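Local coordinates for protein D-glyceraldehyde dehydrogenase (NADP(+)) (Thermoplasma acidophilum, PDB 5IZD) that oxidises D-glyceraldehyde to glycerate with NADP(+) as the electron acceptor, a step of the non-phosphorylated Entner-Doudoroff pathway, at residues A[144-149]-A[169-174]; A[250-255]-A[408-413]; A[308-313]-A[363-368]. One frame throughout, in Å; residues are numbered along the deposited sequence.

Interaction 1. Residues A[144-149]-A[169-174]. With NAP (NADP nicotinamide-adenine-dinucleotide phosphate), chain I.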
loop_
_atom_site.group_PDB
_atom_site.type_symbol
_atom_site.label_atom_id
_atom_site.label_comp_id
_atom_site.label_asym_id
_atom_site.label_seq_id
_atom_site.Cartn_x
_atom_site.Cartn_y
_atom_site.Cartn_z
ATOM N N ALA A 144 -23.668 9.398 11.919
ATOM C CA ALA A 144 -24.101 8.399 10.953
ATOM C C ALA A 144 -25.588 8.555 10.682
ATOM O O ALA A 144 -26.397 8.527 11.622
ATOM C CB ALA A 144 -23.815 7.007 11.445
ATOM N N LEU A 145 -25.921 8.818 9.406
ATOM C CA LEU A 145 -27.275 9.112 8.980
ATOM C C LEU A 145 -27.653 8.020 7.999
ATOM O O LEU A 145 -27.080 7.945 6.885
ATOM C CB LEU A 145 -27.393 10.494 8.330
ATOM C CG LEU A 145 -27.024 11.670 9.208
ATOM C CD1 LEU A 145 -26.801 12.891 8.326
ATOM C CD2 LEU A 145 -28.024 11.955 10.268
ATOM N N THR A 146 -28.586 7.154 8.395
ATOM C CA THR A 146 -28.895 5.954 7.596
ATOM C C THR A 146 -30.242 6.067 6.899
ATOM O O THR A 146 -31.181 6.741 7.413
ATOM C CB THR A 146 -28.771 4.620 8.393
ATOM O OG1 THR A 146 -29.540 4.669 9.583
ATOM C CG2 THR A 146 -27.331 4.415 8.767
ATOM N N PRO A 147 -30.342 5.447 5.703
ATOM C CA PRO A 147 -31.620 5.425 4.973
ATOM C C PRO A 147 -32.572 4.250 5.345
ATOM O O PRO A 147 -32.245 3.392 6.175
ATOM C CB PRO A 147 -31.168 5.311 3.541
ATOM C CG PRO A 147 -29.986 4.424 3.644
ATOM C CD PRO A 147 -29.303 4.711 4.961
ATOM N N TRP A 148 -33.748 4.230 4.739
ATOM C CA TRP A 148 -34.764 3.224 5.078
ATOM C C TRP A 148 -34.637 1.968 4.219
ATOM O O TRP A 148 -35.211 0.907 4.592
ATOM C CB TRP A 148 -36.209 3.789 4.933
ATOM C CG TRP A 148 -36.435 4.541 3.639
ATOM C CD1 TRP A 148 -36.338 5.879 3.457
ATOM C CD2 TRP A 148 -36.702 3.976 2.355
ATOM N NE1 TRP A 148 -36.576 6.197 2.148
ATOM C CE2 TRP A 148 -36.783 5.032 1.446
ATOM C CE3 TRP A 148 -36.918 2.688 1.901
ATOM C CZ2 TRP A 148 -37.053 4.830 0.061
ATOM C CZ3 TRP A 148 -37.152 2.476 0.531
ATOM C CH2 TRP A 148 -37.250 3.548 -0.365
ATOM N N ASN A 149 -33.959 2.060 3.078
ATOM C CA ASN A 149 -34.045 0.997 2.105
ATOM C C ASN A 149 -33.298 -0.282 2.505
ATOM O O ASN A 149 -33.806 -1.380 2.257
ATOM C CB ASN A 149 -33.703 1.512 0.723
ATOM C CG ASN A 149 -32.206 1.879 0.559
ATOM O OD1 ASN A 149 -31.521 2.276 1.515
ATOM N ND2 ASN A 149 -31.695 1.698 -0.653
ATOM N N VAL A 169 -19.566 7.585 18.145
ATOM C CA VAL A 169 -20.627 7.617 17.148
ATOM C C VAL A 169 -21.979 8.082 17.732
ATOM O O VAL A 169 -22.395 7.627 18.813
ATOM C CB VAL A 169 -20.860 6.233 16.491
ATOM C CG1 VAL A 169 -22.048 6.274 15.525
ATOM C CG2 VAL A 169 -19.621 5.692 15.829
ATOM N N VAL A 170 -22.610 8.993 16.995
ATOM C CA VAL A 170 -24.045 9.354 17.110
ATOM C C VAL A 170 -24.803 8.933 15.825
ATOM O O VAL A 170 -24.558 9.495 14.713
ATOM C CB VAL A 170 -24.245 10.862 17.332
ATOM C CG1 VAL A 170 -25.722 11.206 17.491
ATOM C CG2 VAL A 170 -23.435 11.362 18.529
ATOM N N LEU A 171 -25.677 7.928 15.976
ATOM C CA LEU A 171 -26.498 7.380 14.906
ATOM C C LEU A 171 -27.945 7.960 14.907
ATOM O O LEU A 171 -28.626 7.931 15.956
ATOM C CB LEU A 171 -26.530 5.835 14.997
ATOM C CG LEU A 171 -27.495 5.066 14.079
ATOM C CD1 LEU A 171 -27.052 5.086 12.612
ATOM C CD2 LEU A 171 -27.583 3.632 14.509
ATOM N N LYS A 172 -28.430 8.393 13.757
ATOM C CA LYS A 172 -29.801 8.825 13.556
ATOM C C LYS A 172 -30.314 8.109 12.309
ATOM O O LYS A 172 -29.880 8.405 11.219
ATOM C CB LYS A 172 -29.957 10.319 13.449
ATOM C CG LYS A 172 -31.380 10.790 13.219
ATOM C CD LYS A 172 -31.593 11.271 11.804
ATOM C CE LYS A 172 -33.025 11.605 11.446
ATOM N NZ LYS A 172 -33.795 10.401 11.134
ATOM N N PRO A 173 -31.218 7.155 12.490
ATOM C CA PRO A 173 -31.722 6.403 11.366
ATOM C C PRO A 173 -32.880 7.098 10.683
ATOM O O PRO A 173 -33.344 8.119 11.088
ATOM C CB PRO A 173 -32.169 5.128 12.001
ATOM C CG PRO A 173 -32.690 5.571 13.329
ATOM C CD PRO A 173 -31.777 6.673 13.758
ATOM N N SER A 174 -33.308 6.516 9.595
ATOM C CA SER A 174 -34.433 7.047 8.855
ATOM C C SER A 174 -35.665 7.014 9.751
ATOM O O SER A 174 -35.871 6.047 10.529
ATOM C CB SER A 174 -34.711 6.221 7.605
ATOM O OG SER A 174 -36.027 6.453 7.157
HETATM P PA NAP I . -33.227 10.931 2.782
HETATM O O1A NAP I . -34.145 12.088 3.026
HETATM O O2A NAP I . -31.968 11.176 1.977
HETATM O O5B NAP I . -32.844 10.274 4.228
HETATM C C5B NAP I . -31.555 9.717 4.568
HETATM C C4B NAP I . -31.189 10.054 6.026
HETATM O O4B NAP I . -30.921 11.463 6.151
HETATM C C3B NAP I . -32.341 9.776 7.013
HETATM O O3B NAP I . -31.787 9.378 8.296
HETATM C C2B NAP I . -33.018 11.115 7.121
HETATM O O2B NAP I . -33.865 11.245 8.259
HETATM C C1B NAP I . -31.827 12.035 7.143
HETATM N N9A NAP I . -32.106 13.444 6.830
HETATM C C8A NAP I . -33.166 13.977 6.163
HETATM N N7A NAP I . -33.095 15.288 6.085
HETATM C C5A NAP I . -31.888 15.603 6.719
HETATM C C6A NAP I . -31.237 16.814 6.956
HETATM N N6A NAP I . -31.719 17.995 6.549
HETATM N N1A NAP I . -30.059 16.789 7.613
HETATM C C2A NAP I . -29.578 15.610 8.046
HETATM N N3A NAP I . -30.144 14.407 7.876
HETATM C C4A NAP I . -31.303 14.484 7.184
HETATM O O3 NAP I . -34.080 9.794 2.074
HETATM P PN NAP I . -35.633 9.761 1.648
HETATM O O1N NAP I . -36.513 9.819 2.883
HETATM O O2N NAP I . -35.894 8.538 0.803
HETATM O O5D NAP I . -35.833 11.045 0.805
HETATM P P2B NAP I . -35.508 11.206 8.034
HETATM O O1X NAP I . -36.124 11.455 9.420
HETATM O O2X NAP I . -35.873 9.878 7.565
HETATM O O3X NAP I . -35.915 12.288 7.093
HETATM O O HOH W 1 -32.065 3.901 8.756
#

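Interaction 2. Residues A[250-255]-A[408-413]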
loop_
_atom_site.group_PDB
_atom_site.type_symbol
_atom_site.label_atom_id
_atom_site.label_comp_id
_atom_site.label_asym_id
_atom_site.label_seq_id
_atom_site.Cartn_x
_atom_site.Cartn_y
_atom_site.Cartn_z
ATOM N N GLY A 250 -28.363 6.572 -7.599
ATOM C CA GLY A 250 -27.888 6.511 -8.970
ATOM C C GLY A 250 -28.912 6.270 -10.026
ATOM O O GLY A 250 -30.104 6.290 -9.764
ATOM N N LYS A 251 -28.427 6.051 -11.265
ATOM C CA LYS A 251 -29.332 5.762 -12.350
ATOM C C LYS A 251 -28.675 4.786 -13.256
ATOM O O LYS A 251 -28.325 5.110 -14.391
ATOM C CB LYS A 251 -29.726 7.063 -13.031
ATOM C CG LYS A 251 -30.770 6.951 -14.149
ATOM C CD LYS A 251 -32.192 7.208 -13.614
ATOM C CE LYS A 251 -33.251 6.869 -14.652
ATOM N NZ LYS A 251 -34.524 6.610 -13.949
ATOM N N ALA A 252 -28.551 3.574 -12.753
ATOM C CA ALA A 252 -27.719 2.574 -13.362
ATOM C C ALA A 252 -28.194 2.143 -14.750
ATOM O O ALA A 252 -29.338 1.669 -14.885
ATOM C CB ALA A 252 -27.632 1.363 -12.456
ATOM N N PRO A 253 -27.336 2.329 -15.783
ATOM C CA PRO A 253 -27.690 1.715 -17.051
ATOM C C PRO A 253 -27.444 0.203 -17.041
ATOM O O PRO A 253 -26.416 -0.259 -16.532
ATOM C CB PRO A 253 -26.736 2.402 -18.056
ATOM C CG PRO A 253 -25.481 2.667 -17.281
ATOM C CD PRO A 253 -25.972 2.895 -15.811
ATOM N N PHE A 254 -28.362 -0.524 -17.663
ATOM C CA PHE A 254 -28.291 -1.959 -17.849
ATOM C C PHE A 254 -28.121 -2.248 -19.352
ATOM O O PHE A 254 -29.078 -2.100 -20.143
ATOM C CB PHE A 254 -29.567 -2.592 -17.310
ATOM C CG PHE A 254 -29.457 -4.063 -17.035
ATOM C CD1 PHE A 254 -29.507 -4.980 -18.074
ATOM C CD2 PHE A 254 -29.273 -4.530 -15.748
ATOM C CE1 PHE A 254 -29.403 -6.340 -17.826
ATOM C CE2 PHE A 254 -29.141 -5.880 -15.500
ATOM C CZ PHE A 254 -29.207 -6.789 -16.534
ATOM N N MET A 255 -26.928 -2.722 -19.737
ATOM C CA MET A 255 -26.546 -2.797 -21.142
ATOM C C MET A 255 -26.391 -4.254 -21.581
ATOM O O MET A 255 -25.630 -5.000 -20.981
ATOM C CB MET A 255 -25.214 -2.031 -21.325
ATOM C CG MET A 255 -25.358 -0.524 -21.102
ATOM S SD MET A 255 -23.774 0.336 -20.831
ATOM C CE MET A 255 -23.438 -0.174 -19.143
ATOM N N GLY A 408 -23.875 8.454 -11.459
ATOM C CA GLY A 408 -22.644 7.716 -11.680
ATOM C C GLY A 408 -22.241 6.601 -10.741
ATOM O O GLY A 408 -21.008 6.354 -10.481
ATOM N N LEU A 409 -23.218 5.885 -10.208
ATOM C CA LEU A 409 -22.857 4.858 -9.247
ATOM C C LEU A 409 -22.722 3.489 -9.940
ATOM O O LEU A 409 -21.627 3.193 -10.458
ATOM C CB LEU A 409 -23.746 4.930 -8.031
ATOM C CG LEU A 409 -23.764 3.843 -6.951
ATOM C CD1 LEU A 409 -22.423 3.317 -6.622
ATOM C CD2 LEU A 409 -24.453 4.359 -5.684
ATOM N N ALA A 410 -23.792 2.704 -10.051
ATOM C CA ALA A 410 -23.677 1.353 -10.632
ATOM C C ALA A 410 -24.050 1.291 -12.094
ATOM O O ALA A 410 -24.661 2.217 -12.631
ATOM C CB ALA A 410 -24.555 0.395 -9.863
ATOM N N SER A 411 -23.674 0.180 -12.717
ATOM C CA SER A 411 -23.943 -0.074 -14.109
ATOM C C SER A 411 -23.744 -1.584 -14.356
ATOM O O SER A 411 -23.089 -2.246 -13.535
ATOM C CB SER A 411 -23.001 0.783 -15.006
ATOM O OG SER A 411 -21.658 0.400 -14.799
ATOM N N TYR A 412 -24.352 -2.097 -15.435
ATOM C CA TYR A 412 -24.416 -3.530 -15.750
ATOM C C TYR A 412 -24.167 -3.731 -17.226
ATOM O O TYR A 412 -24.699 -2.981 -18.048
ATOM C CB TYR A 412 -25.779 -4.166 -15.378
ATOM C CG TYR A 412 -26.128 -4.001 -13.909
ATOM C CD1 TYR A 412 -26.754 -2.869 -13.473
ATOM C CD2 TYR A 412 -25.837 -4.990 -12.980
ATOM C CE1 TYR A 412 -27.091 -2.691 -12.125
ATOM C CE2 TYR A 412 -26.136 -4.814 -11.598
ATOM C CZ TYR A 412 -26.748 -3.660 -11.178
ATOM O OH TYR A 412 -26.999 -3.421 -9.854
ATOM N N LEU A 413 -23.407 -4.759 -17.561
ATOM C CA LEU A 413 -23.073 -5.040 -18.970
ATOM C C LEU A 413 -23.099 -6.546 -19.216
ATOM O O LEU A 413 -22.415 -7.258 -18.493
ATOM C CB LEU A 413 -21.655 -4.517 -19.244
ATOM C CG LEU A 413 -21.025 -4.849 -20.608
ATOM C CD1 LEU A 413 -21.825 -4.257 -21.750
ATOM C CD2 LEU A 413 -19.575 -4.358 -20.613
HETATM O O HOH W 2 -25.630 4.929 -11.248
#

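Interaction 3. Residues A[308-313]-A[363-368]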
loop_
_atom_site.group_PDB
_atom_site.type_symbol
_atom_site.label_atom_id
_atom_site.label_comp_id
_atom_site.label_asym_id
_atom_site.label_seq_id
_atom_site.Cartn_x
_atom_site.Cartn_y
_atom_site.Cartn_z
ATOM N N LEU A 308 -44.210 -12.406 -11.105
ATOM C CA LEU A 308 -43.749 -12.018 -9.755
ATOM C C LEU A 308 -44.971 -11.776 -8.917
ATOM O O LEU A 308 -45.877 -11.074 -9.373
ATOM C CB LEU A 308 -42.840 -10.769 -9.780
ATOM C CG LEU A 308 -41.502 -10.992 -10.541
ATOM C CD1 LEU A 308 -40.787 -9.677 -10.814
ATOM C CD2 LEU A 308 -40.528 -11.942 -9.841
ATOM N N ALA A 309 -45.000 -12.385 -7.720
ATOM C CA ALA A 309 -46.088 -12.184 -6.774
ATOM C C ALA A 309 -45.777 -11.019 -5.816
ATOM O O ALA A 309 -44.660 -10.870 -5.332
ATOM C CB ALA A 309 -46.367 -13.455 -5.984
ATOM N N LEU A 310 -46.817 -10.225 -5.552
ATOM C CA LEU A 310 -46.804 -9.123 -4.612
ATOM C C LEU A 310 -47.745 -9.413 -3.441
ATOM O O LEU A 310 -48.784 -10.038 -3.616
ATOM C CB LEU A 310 -47.317 -7.882 -5.303
ATOM C CG LEU A 310 -46.384 -7.051 -6.169
ATOM C CD1 LEU A 310 -45.750 -7.833 -7.298
ATOM C CD2 LEU A 310 -47.244 -5.910 -6.711
ATOM N N GLY A 311 -47.391 -8.960 -2.244
ATOM C CA GLY A 311 -48.224 -9.215 -1.053
ATOM C C GLY A 311 -47.385 -9.552 0.150
ATOM O O GLY A 311 -46.494 -8.788 0.538
ATOM N N ASP A 312 -47.629 -10.696 0.759
ATOM C CA ASP A 312 -47.054 -10.907 2.060
ATOM C C ASP A 312 -45.601 -11.300 2.021
ATOM O O ASP A 312 -45.257 -12.134 1.213
ATOM C CB ASP A 312 -47.796 -11.969 2.835
ATOM C CG ASP A 312 -47.520 -11.838 4.298
ATOM O OD1 ASP A 312 -46.474 -12.343 4.759
ATOM O OD2 ASP A 312 -48.336 -11.134 4.975
ATOM N N PRO A 313 -44.764 -10.783 2.954
ATOM C CA PRO A 313 -43.308 -11.183 2.944
ATOM C C PRO A 313 -43.023 -12.681 3.021
ATOM O O PRO A 313 -42.015 -13.127 2.453
ATOM C CB PRO A 313 -42.752 -10.500 4.185
ATOM C CG PRO A 313 -43.585 -9.270 4.319
ATOM C CD PRO A 313 -44.995 -9.667 3.913
ATOM N N PHE A 363 -46.907 -1.471 -5.755
ATOM C CA PHE A 363 -46.978 -0.992 -7.128
ATOM C C PHE A 363 -46.491 -2.128 -8.060
ATOM O O PHE A 363 -45.532 -2.813 -7.751
ATOM C CB PHE A 363 -46.119 0.269 -7.308
ATOM C CG PHE A 363 -46.527 1.104 -8.469
ATOM C CD1 PHE A 363 -47.536 2.057 -8.328
ATOM C CD2 PHE A 363 -46.002 0.889 -9.710
ATOM C CE1 PHE A 363 -47.976 2.811 -9.389
ATOM C CE2 PHE A 363 -46.434 1.649 -10.799
ATOM C CZ PHE A 363 -47.431 2.610 -10.628
ATOM N N LEU A 364 -47.156 -2.312 -9.191
ATOM C CA LEU A 364 -46.791 -3.371 -10.118
ATOM C C LEU A 364 -45.479 -3.121 -10.841
ATOM O O LEU A 364 -45.146 -1.962 -11.136
ATOM C CB LEU A 364 -47.890 -3.552 -11.184
ATOM C CG LEU A 364 -49.274 -4.081 -10.725
ATOM C CD1 LEU A 364 -50.304 -3.948 -11.832
ATOM C CD2 LEU A 364 -49.108 -5.553 -10.338
ATOM N N PRO A 365 -44.740 -4.207 -11.174
ATOM C CA PRO A 365 -43.661 -4.082 -12.148
ATOM C C PRO A 365 -44.115 -3.356 -13.427
ATOM O O PRO A 365 -45.165 -3.695 -14.016
ATOM C CB PRO A 365 -43.319 -5.550 -12.461
ATOM C CG PRO A 365 -43.615 -6.254 -11.198
ATOM C CD PRO A 365 -44.914 -5.612 -10.756
ATOM N N THR A 366 -43.384 -2.323 -13.810
ATOM C CA THR A 366 -43.807 -1.429 -14.863
ATOM C C THR A 366 -42.656 -1.251 -15.921
ATOM O O THR A 366 -41.553 -0.840 -15.564
ATOM C CB THR A 366 -44.220 -0.079 -14.296
ATOM O OG1 THR A 366 -45.287 -0.245 -13.339
ATOM C CG2 THR A 366 -44.655 0.856 -15.427
ATOM N N ILE A 367 -42.972 -1.567 -17.181
ATOM C CA ILE A 367 -42.008 -1.606 -18.269
ATOM C C ILE A 367 -42.524 -0.668 -19.350
ATOM O O ILE A 367 -43.696 -0.749 -19.742
ATOM C CB ILE A 367 -41.797 -3.045 -18.805
ATOM C CG1 ILE A 367 -41.334 -3.988 -17.670
ATOM C CG2 ILE A 367 -40.763 -3.072 -19.925
ATOM C CD1 ILE A 367 -41.692 -5.435 -17.945
ATOM N N ILE A 368 -41.667 0.257 -19.748
ATOM C CA ILE A 368 -41.974 1.326 -20.678
ATOM C C ILE A 368 -41.109 1.282 -21.963
ATOM O O ILE A 368 -39.884 1.184 -21.844
ATOM C CB ILE A 368 -41.748 2.659 -19.963
ATOM C CG1 ILE A 368 -42.735 2.779 -18.788
ATOM C CG2 ILE A 368 -41.888 3.829 -20.919
ATOM C CD1 ILE A 368 -42.663 4.116 -18.113
#

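Interaction 1. Residues A[144-149]-A[169-174]
Ala144 and Leu171 pair as parallel neighbours in the sheet, Ala144 N giving a straight bond to Val170 O (2.9 Å) and Ala144 O receiving Lys172 N. A weak bond from Thr146 N to Lys172 O (3.3 Å) ends the pairing, and past it both chains run on as loops at the coenzyme. On one face Leu171 CD1 lies between Ala144 CB and Thr146 CG2. On the other, Leu145 CD2 meets Lys172 CD, while Leu145 CD1 touches the adenine at N3A (3.7 Å). Lys172 leaves with CG anti to its backbone N (chi1 179°) and bends twice, which brings NZ to the 2'-phosphate of NADP, at 3.0 Å from O2B and 3.1 Å from O1X. The ribose hydroxyl O3B donates to Thr146 O (2.8 Å). Trp148 presents the N-H edge of its indole to the pyrophosphate, NE1 bonding O2N at 2.8 Å. A water joins the loops, accepting from Ser174 N, donating to Pro147 O and bonding Thr146 OG1. Ser174 OG sits by the indole edge and is bonded to Asp176 N. Asn149, by similarity the transition-state stabiliser, bonds the oxidised cysteine at position 281 through ND2. The strands belong to a beta-alpha-beta unit with helix 153-164 as its crossover, part of the Rossmann-like coenzyme domain. The lysine's grip on the 2'-phosphate is consistent with a preference for NADP over NAD.

Interaction 2. Residues A[250-255]-A[408-413]
Phe254 and Tyr412 lie side by side on one face of the sheet, their planes 27° apart but slid so far that the rings barely overlap, with centroids 5.4 Å apart. Between these two side chains the nearest atoms are Phe254 CD2 and Tyr412 CB, 3.5 Å apart. Phe254 CG stands anti to its backbone N (chi1 -162°), which leans the ring toward the tyrosine. Here the strands are directly hydrogen-bonded: Tyr412 N bonds Pro253 O (3.0 Å), and Met255 N reaches Tyr412 O (2.8 Å) from above the carbonyl plane. On the reverse face Met255 folds back at its last torsion and sets CE against Tyr412 O, while its CB meets Leu413 CD1. The close packing extends to Ala252 CB, pressed on Ala410 O at 3.1 Å. These are two adjacent parallel strands, 252-256 and 410-414, of the seven-stranded sheet in the catalytic domain of the aldehyde dehydrogenase fold; helix 262-274 covers the aromatic face and helix 395-403 the methionine face. Tyr412 OH is bonded to Ile282 O, next to position 281, by similarity the active-site cysteine. Toward 250 and 408 the direct pairing gives way, and a water spans the parting chains, accepting from Lys251 N and Leu409 N and donating to Ala410 O.

Interaction 3. Residues A[308-313]-A[363-368]
The backbones of 308-313 and 363-368 stay well apart, with no hydrogen bond between them and the nearest CA atoms, Leu310 and Leu364, 8.0 Å from each other, so the gap is bridged by side chains, chiefly Leu310. Its CG lies anti to the carbonyl carbon (chi1 -82°), which carries the forked end toward 363-365, where the two methyls straddle the extended run from Phe363 to Pro365. CD2 rests on Phe363 O at 3.7 Å and also touches Leu364 CD2 at 4.1 Å, methyl against methyl. The other branch, CD1, meets Pro365 CD at 4.2 Å, where the leucine and the proline ring run past each other in opposite directions. Leu308 adds a looser touch at the neighbouring ring atom, its CD1 lying 4.5 Å from Pro365 CG. The contact joins the loop after helix 294-305 to the lead-in of strand 366-369, which lies next to the outermost strand 343-346 in the seven-stranded sheet of the catalytic domain; it is thus a peripheral, partly buried apolar patch. Tyr274 of helix 262-274 lies against both Leu308 and Pro365, and Pro351 lies against both Leu310 and Leu364. The Phe363 side chain packs on helix 324-339. On the strand side Thr366 OG1 donates to Leu364 O at 2.8 Å, approaching from above the carbonyl plane and tying the threonine back across the proline; the same hydroxyl is also bonded to Gly348 N. On the loop side Ala309 N is bonded to Asp317 OD2, and beyond Leu310 the chain swings away through Gly311.

Interaction 1 comes first along the chain and lies in the coenzyme-binding sheet, whereas interactions 2 and 3 both reach the seven-stranded sheet of the catalytic domain. In sequence, interaction 3 falls wholly between the two segments of interaction 2. In that sheet, strands 252-256 and 410-414 are adjacent, and strand 366-369 stands further out, beyond 284-290 and 386-392. No two contacts touch: centres of interactions 1 and 2 are 25 Å apart, of 1 and 3 28 Å, and of 2 and 3 22 Å. Interaction 1 thus forms part of the NADP site, interaction 2 belongs to the inner part of the catalytic sheet, and interaction 3 attaches a peripheral loop to it; helix 262-274 packs on both of the latter.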